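Local coordinates for uncharacterized protein DUF1185 (Bordetella bronchiseptica RB50, PDB 3BYQ) that is of unknown function but adopts a variant of the Bacillus chorismate mutase fold and may play a role in amino-acid metabolism, at residues 53-64 and 97-105; 79-90 and 157-168. One frame throughout, in Å; residues are numbered along the deposited sequence.

Contact 1. Residues 53-64 and 97-105; sequences FMAELRSLGTLL and VWHEAGGWA. With EDO (1,2-ethanediol), chain Q; EDO (1,2-ethanediol), chain C.
W104 lies over one face of the R58 guanidinium, while E100, an ethanediol and a water sit round its edge. W104 CE3 is 3.6 Å from R58 NH2 and the two planes are 63° apart, which is too steep for a parallel stack. At the guanidinium edge NH2 donates to E100 OE2 in a salt bridge of 3.1 Å, fairly straight at the hydrogen but reaching the carboxylate from above its plane. NH1 donates to a 1,2-ethanediol, and NE to a water that also bonds M54 O and E100 OE2. R58 thus has three donors in use, made possible by bends at chi2 and chi3 that fold the chain back over A101 and A105. The CG of E100 sits over the centre of the W104 ring, while a second ethanediol accepts from NE1 at that ring's edge.

The other large ring, W98, belongs to the apolar side. G102 CA lies over the centre of one face, and CH2 reaches G61 N at 3.6 Å. Although its CB points away from the partner helix, CG anti to the backbone N (chi1 -161°) swings the indole back as a knob among L57, L60, G61 and L64.

Between these rings the axes of the two helical segments come within 7.5 Å and cross at -38°. G61 lets them close: A105 CB lies 3.5 Å from G61 C, where a side chain would collide with it and with A101 O. L57 CD1 is pressed against V97 CG2 at 3.5 Å, tighter than usual for two carbons.

Helices 51-72 and 98-109 together line one side of the sheet. L57 and L60 reach strands 29-39 and 161-169, W98 stacks on F164, and E100 OE1 takes a second salt bridge from R143 of a neighbouring subunit.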
# COMPACT_ATOMS: atom_id res chain seq x y z
N PHE B 53 24.08 -6.49 21.90
CA PHE B 53 22.66 -6.54 21.50
C PHE B 53 22.37 -7.89 20.83
O PHE B 53 21.42 -8.60 21.18
CB PHE B 53 22.38 -5.35 20.57
CG PHE B 53 20.94 -5.19 20.14
CD1 PHE B 53 19.90 -5.20 21.05
CD2 PHE B 53 20.65 -4.87 18.83
CE1 PHE B 53 18.58 -4.97 20.65
CE2 PHE B 53 19.35 -4.67 18.42
CZ PHE B 53 18.30 -4.70 19.35
N MSE B 54 23.23 -8.27 19.91
CA MSE B 54 23.07 -9.55 19.19
C MSE B 54 23.07 -10.72 20.16
O MSE B 54 22.29 -11.67 20.02
CB MSE B 54 24.15 -9.72 18.13
CG MSE B 54 23.89 -10.86 17.22
SE MSE B 54 25.06 -10.87 15.69
CE MSE B 54 26.68 -11.36 16.58
N ALA B 55 23.94 -10.64 21.16
CA ALA B 55 24.06 -11.69 22.18
C ALA B 55 22.79 -11.81 23.01
O ALA B 55 22.26 -12.92 23.22
CB ALA B 55 25.27 -11.43 23.10
N GLU B 56 22.28 -10.69 23.48
CA GLU B 56 21.08 -10.71 24.31
C GLU B 56 19.83 -11.17 23.55
O GLU B 56 18.96 -11.84 24.10
CB GLU B 56 20.81 -9.39 25.00
CG GLU B 56 19.83 -9.61 26.15
CD GLU B 56 19.40 -8.35 26.85
OE1 GLU B 56 20.07 -7.29 26.67
OE2 GLU B 56 18.39 -8.46 27.61
N LEU B 57 19.77 -10.83 22.26
CA LEU B 57 18.64 -11.18 21.40
C LEU B 57 18.45 -12.68 21.23
O LEU B 57 17.38 -13.12 20.85
CB LEU B 57 18.74 -10.48 20.05
CG LEU B 57 18.37 -8.99 20.08
CD1 LEU B 57 18.92 -8.28 18.81
CD2 LEU B 57 16.85 -8.78 20.27
N ARG B 58 19.47 -13.46 21.55
CA ARG B 58 19.31 -14.91 21.45
C ARG B 58 18.13 -15.37 22.30
O ARG B 58 17.40 -16.25 21.89
CB ARG B 58 20.60 -15.63 21.84
CG ARG B 58 20.66 -17.10 21.46
CD ARG B 58 21.05 -17.30 20.00
NE ARG B 58 22.41 -16.84 19.74
CZ ARG B 58 23.51 -17.51 20.08
NH1 ARG B 58 23.44 -18.72 20.61
NH2 ARG B 58 24.69 -16.99 19.83
N SER B 59 17.94 -14.72 23.45
CA SER B 59 16.83 -15.07 24.36
C SER B 59 15.47 -14.79 23.73
O SER B 59 14.49 -15.49 23.99
CB SER B 59 16.94 -14.37 25.72
OG SER B 59 16.90 -12.97 25.57
N LEU B 60 15.41 -13.75 22.94
CA LEU B 60 14.18 -13.40 22.21
C LEU B 60 13.92 -14.49 21.16
O LEU B 60 12.79 -14.91 20.95
CB LEU B 60 14.31 -12.05 21.53
CG LEU B 60 13.04 -11.55 20.83
CD1 LEU B 60 11.91 -11.34 21.85
CD2 LEU B 60 13.33 -10.25 20.03
N GLY B 61 14.99 -14.91 20.47
CA GLY B 61 14.92 -16.01 19.50
C GLY B 61 14.32 -17.24 20.16
O GLY B 61 13.41 -17.90 19.63
N THR B 62 14.83 -17.57 21.34
CA THR B 62 14.35 -18.76 22.07
C THR B 62 12.88 -18.64 22.44
O THR B 62 12.11 -19.56 22.27
CB THR B 62 15.21 -19.03 23.32
OG1 THR B 62 16.57 -19.20 22.88
CG2 THR B 62 14.72 -20.26 24.08
N LEU B 63 12.49 -17.47 22.89
CA LEU B 63 11.11 -17.22 23.27
C LEU B 63 10.15 -17.49 22.10
O LEU B 63 9.12 -18.19 22.22
CB LEU B 63 10.97 -15.76 23.73
CG LEU B 63 9.56 -15.36 24.20
CD1 LEU B 63 9.19 -16.03 25.56
CD2 LEU B 63 9.45 -13.84 24.23
N LEU B 64 10.47 -16.90 20.97
CA LEU B 64 9.60 -16.98 19.77
C LEU B 64 9.60 -18.38 19.18
O LEU B 64 8.56 -18.89 18.76
CB LEU B 64 10.02 -15.95 18.71
CG LEU B 64 10.02 -14.48 19.18
CD1 LEU B 64 10.33 -13.52 18.01
CD2 LEU B 64 8.77 -14.06 19.86
N VAL B 97 21.43 -8.42 13.01
CA VAL B 97 21.73 -9.15 14.25
C VAL B 97 20.87 -10.44 14.42
O VAL B 97 21.27 -11.38 15.12
CB VAL B 97 21.51 -8.29 15.52
CG1 VAL B 97 22.55 -7.17 15.61
CG2 VAL B 97 20.07 -7.75 15.60
N TRP B 98 19.72 -10.46 13.76
CA TRP B 98 18.76 -11.57 13.87
C TRP B 98 19.20 -12.84 13.13
O TRP B 98 18.71 -13.91 13.40
CB TRP B 98 17.41 -11.10 13.38
CG TRP B 98 16.21 -11.95 13.82
CD1 TRP B 98 15.30 -12.57 13.01
CD2 TRP B 98 15.81 -12.23 15.16
NE1 TRP B 98 14.35 -13.22 13.78
CE2 TRP B 98 14.65 -13.04 15.09
CE3 TRP B 98 16.31 -11.87 16.41
CZ2 TRP B 98 13.97 -13.45 16.22
CZ3 TRP B 98 15.66 -12.29 17.51
CH2 TRP B 98 14.51 -13.10 17.42
N HIS B 99 20.12 -12.72 12.18
CA HIS B 99 20.63 -13.91 11.49
C HIS B 99 21.16 -14.90 12.52
O HIS B 99 20.76 -16.07 12.52
CB HIS B 99 21.67 -13.54 10.45
CG HIS B 99 21.10 -12.88 9.24
ND1 HIS B 99 20.45 -13.58 8.24
CD2 HIS B 99 21.13 -11.58 8.83
CE1 HIS B 99 20.05 -12.74 7.30
NE2 HIS B 99 20.46 -11.53 7.62
N GLU B 100 22.02 -14.42 13.41
CA GLU B 100 22.56 -15.26 14.46
C GLU B 100 21.55 -15.44 15.59
O GLU B 100 21.24 -16.56 15.97
CB GLU B 100 23.86 -14.74 15.02
CG GLU B 100 24.41 -15.63 16.11
CD GLU B 100 25.58 -15.04 16.79
OE1 GLU B 100 26.63 -14.99 16.16
OE2 GLU B 100 25.44 -14.61 17.96
N ALA B 101 20.98 -14.34 16.06
CA ALA B 101 20.11 -14.40 17.24
C ALA B 101 18.86 -15.23 17.02
O ALA B 101 18.52 -16.05 17.87
CB ALA B 101 19.73 -12.99 17.76
N GLY B 102 18.23 -15.06 15.87
CA GLY B 102 17.01 -15.82 15.55
C GLY B 102 17.31 -17.20 15.04
O GLY B 102 16.73 -18.18 15.47
N GLY B 103 18.27 -17.28 14.13
CA GLY B 103 18.63 -18.53 13.48
C GLY B 103 19.17 -19.55 14.44
O GLY B 103 18.68 -20.68 14.50
N TRP B 104 20.14 -19.16 15.22
CA TRP B 104 20.80 -20.11 16.15
C TRP B 104 19.87 -20.53 17.25
O TRP B 104 19.79 -21.71 17.62
CB TRP B 104 22.10 -19.53 16.68
CG TRP B 104 23.14 -19.35 15.60
CD1 TRP B 104 22.93 -19.29 14.23
CD2 TRP B 104 24.53 -19.09 15.80
NE1 TRP B 104 24.13 -19.06 13.59
CE2 TRP B 104 25.12 -18.93 14.53
CE3 TRP B 104 25.33 -18.98 16.94
CZ2 TRP B 104 26.47 -18.65 14.36
CZ3 TRP B 104 26.66 -18.72 16.77
CH2 TRP B 104 27.22 -18.56 15.49
N ALA B 105 19.12 -19.58 17.78
CA ALA B 105 18.13 -19.91 18.81
C ALA B 105 17.12 -20.91 18.31
O ALA B 105 16.79 -21.89 18.98
CB ALA B 105 17.43 -18.63 19.34
C1 EDO Q . 20.17 -20.52 22.72
O1 EDO Q . 20.64 -19.62 23.74
C2 EDO Q . 21.35 -21.18 22.02
O2 EDO Q . 21.36 -20.83 20.63
C1 EDO C . 23.35 -17.41 10.14
O1 EDO C . 23.55 -18.80 10.44
C2 EDO C . 24.36 -16.53 10.87
O2 EDO C . 25.51 -16.35 10.05
O HOH W 1 23.02 -14.16 19.05
O HOH W 2 17.43 -21.61 21.76

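Contact 2. Residues 79-90 and 157-168. With EDO (1,2-ethanediol), chain I.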
# COMPACT_ATOMS: atom_id res chain seq x y z
N VAL B 79 9.58 -26.79 7.80
CA VAL B 79 10.17 -25.61 7.15
C VAL B 79 10.34 -24.47 8.16
O VAL B 79 9.65 -24.43 9.16
CB VAL B 79 9.33 -25.12 5.93
CG1 VAL B 79 9.23 -26.20 4.83
CG2 VAL B 79 7.93 -24.63 6.34
N TYR B 80 11.27 -23.57 7.87
CA TYR B 80 11.44 -22.39 8.73
C TYR B 80 12.06 -21.21 7.98
O TYR B 80 12.47 -21.34 6.83
CB TYR B 80 12.21 -22.71 10.06
CG TYR B 80 13.59 -23.38 10.00
CD1 TYR B 80 14.39 -23.39 8.84
CD2 TYR B 80 14.13 -23.94 11.14
CE1 TYR B 80 15.68 -24.02 8.85
CE2 TYR B 80 15.41 -24.50 11.16
CZ TYR B 80 16.17 -24.55 10.03
OH TYR B 80 17.41 -25.19 10.14
N SER B 81 12.06 -20.09 8.68
CA SER B 81 12.63 -18.85 8.24
C SER B 81 12.72 -17.89 9.39
O SER B 81 12.22 -18.12 10.49
CB SER B 81 11.81 -18.21 7.12
OG SER B 81 12.54 -17.15 6.49
N LYS B 82 13.33 -16.75 9.09
CA LYS B 82 13.51 -15.69 10.09
C LYS B 82 13.48 -14.38 9.37
O LYS B 82 13.86 -14.30 8.21
CB LYS B 82 14.82 -15.87 10.85
CG LYS B 82 16.09 -15.75 10.00
CD LYS B 82 17.33 -16.40 10.64
CE LYS B 82 18.47 -16.43 9.66
NZ LYS B 82 19.67 -17.17 10.09
N ALA B 83 13.06 -13.34 10.06
CA ALA B 83 12.96 -12.05 9.37
C ALA B 83 13.01 -10.89 10.32
O ALA B 83 12.79 -11.03 11.52
CB ALA B 83 11.68 -12.00 8.53
N ALA B 84 13.37 -9.74 9.78
CA ALA B 84 13.44 -8.51 10.58
C ALA B 84 12.99 -7.29 9.80
O ALA B 84 13.31 -7.16 8.64
CB ALA B 84 14.85 -8.26 11.10
N ILE B 85 12.25 -6.42 10.46
CA ILE B 85 11.85 -5.15 9.89
C ILE B 85 12.26 -4.07 10.91
O ILE B 85 11.74 -4.00 12.03
CB ILE B 85 10.33 -5.01 9.58
CG1 ILE B 85 9.84 -6.24 8.84
CG2 ILE B 85 10.07 -3.67 8.75
CD1 ILE B 85 8.37 -6.29 8.55
N VAL B 86 13.16 -3.20 10.46
CA VAL B 86 13.71 -2.16 11.30
C VAL B 86 12.97 -0.87 10.97
O VAL B 86 12.66 -0.60 9.82
CB VAL B 86 15.24 -1.97 11.09
CG1 VAL B 86 15.82 -0.92 12.06
CG2 VAL B 86 15.98 -3.33 11.25
N GLY B 87 12.68 -0.09 12.00
CA GLY B 87 12.03 1.19 11.82
C GLY B 87 12.90 2.19 11.13
O GLY B 87 14.17 2.04 11.09
N VAL B 88 12.28 3.25 10.62
CA VAL B 88 13.01 4.18 9.75
C VAL B 88 14.14 4.97 10.38
O VAL B 88 14.98 5.49 9.64
CB VAL B 88 12.12 5.17 8.95
CG1 VAL B 88 11.31 4.46 7.92
CG2 VAL B 88 11.29 6.05 9.86
N ASP B 89 14.16 5.07 11.71
CA ASP B 89 15.27 5.74 12.40
C ASP B 89 16.46 4.80 12.68
O ASP B 89 17.44 5.22 13.27
CB ASP B 89 14.81 6.44 13.69
CG ASP B 89 14.00 7.69 13.44
OD1 ASP B 89 13.73 8.06 12.26
OD2 ASP B 89 13.62 8.32 14.45
N GLY B 90 16.37 3.54 12.26
CA GLY B 90 17.42 2.58 12.45
C GLY B 90 18.19 2.34 11.18
O GLY B 90 18.17 3.17 10.26
N PRO B 157 7.17 -1.63 12.58
CA PRO B 157 7.92 -0.97 13.64
C PRO B 157 7.78 0.52 13.44
O PRO B 157 7.89 1.02 12.31
CB PRO B 157 9.36 -1.35 13.35
CG PRO B 157 9.40 -1.57 11.91
CD PRO B 157 8.08 -2.09 11.50
N ARG B 158 7.60 1.21 14.57
CA ARG B 158 7.56 2.65 14.56
C ARG B 158 9.06 3.03 14.36
O ARG B 158 9.91 2.17 14.40
CB ARG B 158 6.88 3.18 15.81
CG ARG B 158 5.41 2.75 15.78
CD ARG B 158 4.70 3.26 16.92
NE ARG B 158 3.36 2.70 17.01
CZ ARG B 158 2.46 3.05 17.93
NH1 ARG B 158 2.71 4.04 18.79
NH2 ARG B 158 1.32 2.43 17.98
N PRO B 159 9.35 4.31 14.09
CA PRO B 159 10.68 4.69 13.70
C PRO B 159 11.83 4.18 14.56
O PRO B 159 12.90 3.85 14.03
CB PRO B 159 10.59 6.21 13.71
CG PRO B 159 9.18 6.49 13.23
CD PRO B 159 8.37 5.40 13.91
N ARG B 160 11.59 4.10 15.86
CA ARG B 160 12.61 3.75 16.85
C ARG B 160 12.42 2.35 17.44
O ARG B 160 12.81 2.07 18.56
CB ARG B 160 12.65 4.85 17.93
CG ARG B 160 12.99 6.22 17.33
CD ARG B 160 13.04 7.32 18.34
NE ARG B 160 11.71 7.81 18.64
CZ ARG B 160 10.94 8.44 17.77
NH1 ARG B 160 11.34 8.62 16.50
NH2 ARG B 160 9.75 8.85 18.14
N GLU B 161 11.80 1.50 16.64
CA GLU B 161 11.56 0.10 16.97
C GLU B 161 12.12 -0.85 15.94
O GLU B 161 12.58 -0.45 14.87
CB GLU B 161 10.07 -0.18 17.10
CG GLU B 161 9.38 0.66 18.13
CD GLU B 161 7.94 0.31 18.29
OE1 GLU B 161 7.25 0.15 17.24
OE2 GLU B 161 7.46 0.29 19.45
N ILE B 162 12.10 -2.11 16.32
CA ILE B 162 12.46 -3.23 15.43
C ILE B 162 11.48 -4.36 15.64
O ILE B 162 11.04 -4.60 16.79
CB ILE B 162 13.88 -3.83 15.68
CG1 ILE B 162 14.96 -2.74 15.77
CG2 ILE B 162 14.22 -4.89 14.56
CD1 ILE B 162 16.29 -3.21 16.49
N LEU B 163 11.06 -4.96 14.53
CA LEU B 163 10.17 -6.14 14.53
C LEU B 163 11.03 -7.33 14.14
O LEU B 163 11.70 -7.32 13.10
CB LEU B 163 9.01 -5.93 13.54
CG LEU B 163 7.92 -7.02 13.52
CD1 LEU B 163 6.68 -6.48 12.79
CD2 LEU B 163 8.40 -8.28 12.82
N PHE B 164 11.11 -8.30 15.04
CA PHE B 164 11.83 -9.55 14.80
C PHE B 164 10.83 -10.68 14.72
O PHE B 164 9.90 -10.75 15.50
CB PHE B 164 12.82 -9.83 15.94
CG PHE B 164 14.01 -8.88 15.98
CD1 PHE B 164 14.93 -8.87 14.94
CD2 PHE B 164 14.26 -8.08 17.07
CE1 PHE B 164 16.04 -8.05 14.96
CE2 PHE B 164 15.38 -7.24 17.11
CZ PHE B 164 16.27 -7.23 16.04
N ALA B 165 11.09 -11.61 13.79
CA ALA B 165 10.18 -12.71 13.54
C ALA B 165 10.84 -14.03 13.21
O ALA B 165 11.94 -14.06 12.60
CB ALA B 165 9.24 -12.32 12.36
N LEU B 166 10.15 -15.09 13.60
CA LEU B 166 10.54 -16.44 13.20
C LEU B 166 9.32 -17.07 12.55
O LEU B 166 8.17 -16.74 12.89
CB LEU B 166 10.96 -17.29 14.39
CG LEU B 166 12.23 -16.83 15.12
CD1 LEU B 166 12.52 -17.73 16.32
CD2 LEU B 166 13.40 -16.81 14.17
N VAL B 167 9.59 -17.98 11.63
CA VAL B 167 8.57 -18.72 10.93
C VAL B 167 8.87 -20.21 10.99
O VAL B 167 9.99 -20.63 10.84
CB VAL B 167 8.47 -18.30 9.45
CG1 VAL B 167 7.43 -19.15 8.68
CG2 VAL B 167 8.16 -16.81 9.34
N MSE B 168 7.81 -21.00 11.23
CA MSE B 168 7.86 -22.46 11.10
C MSE B 168 6.63 -22.94 10.36
O MSE B 168 5.57 -22.32 10.42
CB MSE B 168 7.95 -23.21 12.42
CG MSE B 168 9.23 -22.92 13.21
SE MSE B 168 9.21 -24.00 14.82
CE MSE B 168 10.63 -23.09 15.76
C1 EDO I . 9.89 9.98 13.09
O1 EDO I . 9.22 10.24 14.33
C2 EDO I . 10.73 11.19 12.71
O2 EDO I . 9.85 12.31 12.59
O HOH W 3 9.30 2.85 10.88
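I85 and L163 form a hydrogen-bonded pair toward one end of this antiparallel strand pair, whose short axes run 4.5 Å apart. Their two backbone bonds are both 2.8 Å, and the one from L163 N is nearly straight at 175°. The same pattern recurs at A83 with A165 and at S81 with V167, and in the non-hydrogen-bonded pairs between them CA-H groups approach carbonyl oxygens, as where A84 CA lies 3.3 Å from L163 O.

Packing stays close on both faces. On one, A84 CB touches F164 CD1, V86 and I162 lie side by side through their CG2 methyls, and the CB of K82 meets L166 CD2 at 3.7 Å. On the other, the side chains of I85 and P157 cross at about a right angle, I85 CG2 meeting P157 CD at 3.7 Å. CG2, which lies anti to the backbone N, is the methyl that meets the proline ring, and that proline follows a cis peptide bond.

Two type I turns, G87 to G90 and R158 to E161, close this end of the pair, and the contact becomes a mix of backbone bonds, a salt bridge and the packing of V88 on P159. G87 N bonds E161 O, and D89 N reaches P159 O at 2.9 Å. A water joins V88 N to P157 O. At the solvent-facing end R160 NH1 donates to D89 OD2 in a salt bridge of 3.1 Å; the oxygen lies in the guanidinium plane, but the nitrogen stands above the carboxylate plane and the angle at hydrogen is a modest 141°. R160 is exposed, and its NH2 pairs with D89 of a neighbouring subunit.

Within the mixed sheet, strand 79-86 is also flanked by 119-123 and 130-136, and strand 161-169 by 29-39. Helix 98-109 packs across the face bearing Y80, L166 and M168.

The two contacts are successive layers of one domain: contact 1 joins two helices, contact 2 two strands of the sheet beneath them, with centres about 12 Å apart. Both are mostly buried, yet cohere differently. Residues 53-64 and 97-105 rely on side chains, polar on one flank and apolar on the flank facing the sheet, whereas 79-90 and 157-168 depend chiefly on backbone bonds. Each has a salt bridge beside a subunit boundary, on the outer flank in contact 1 and at the turn end in contact 2. The layers meet: W98 NE1 probably bonds A165 O at 2.8 Å, and K82 NZ probably bonds H99 O, so polar groups of sheet and helix satisfy one another inside the core.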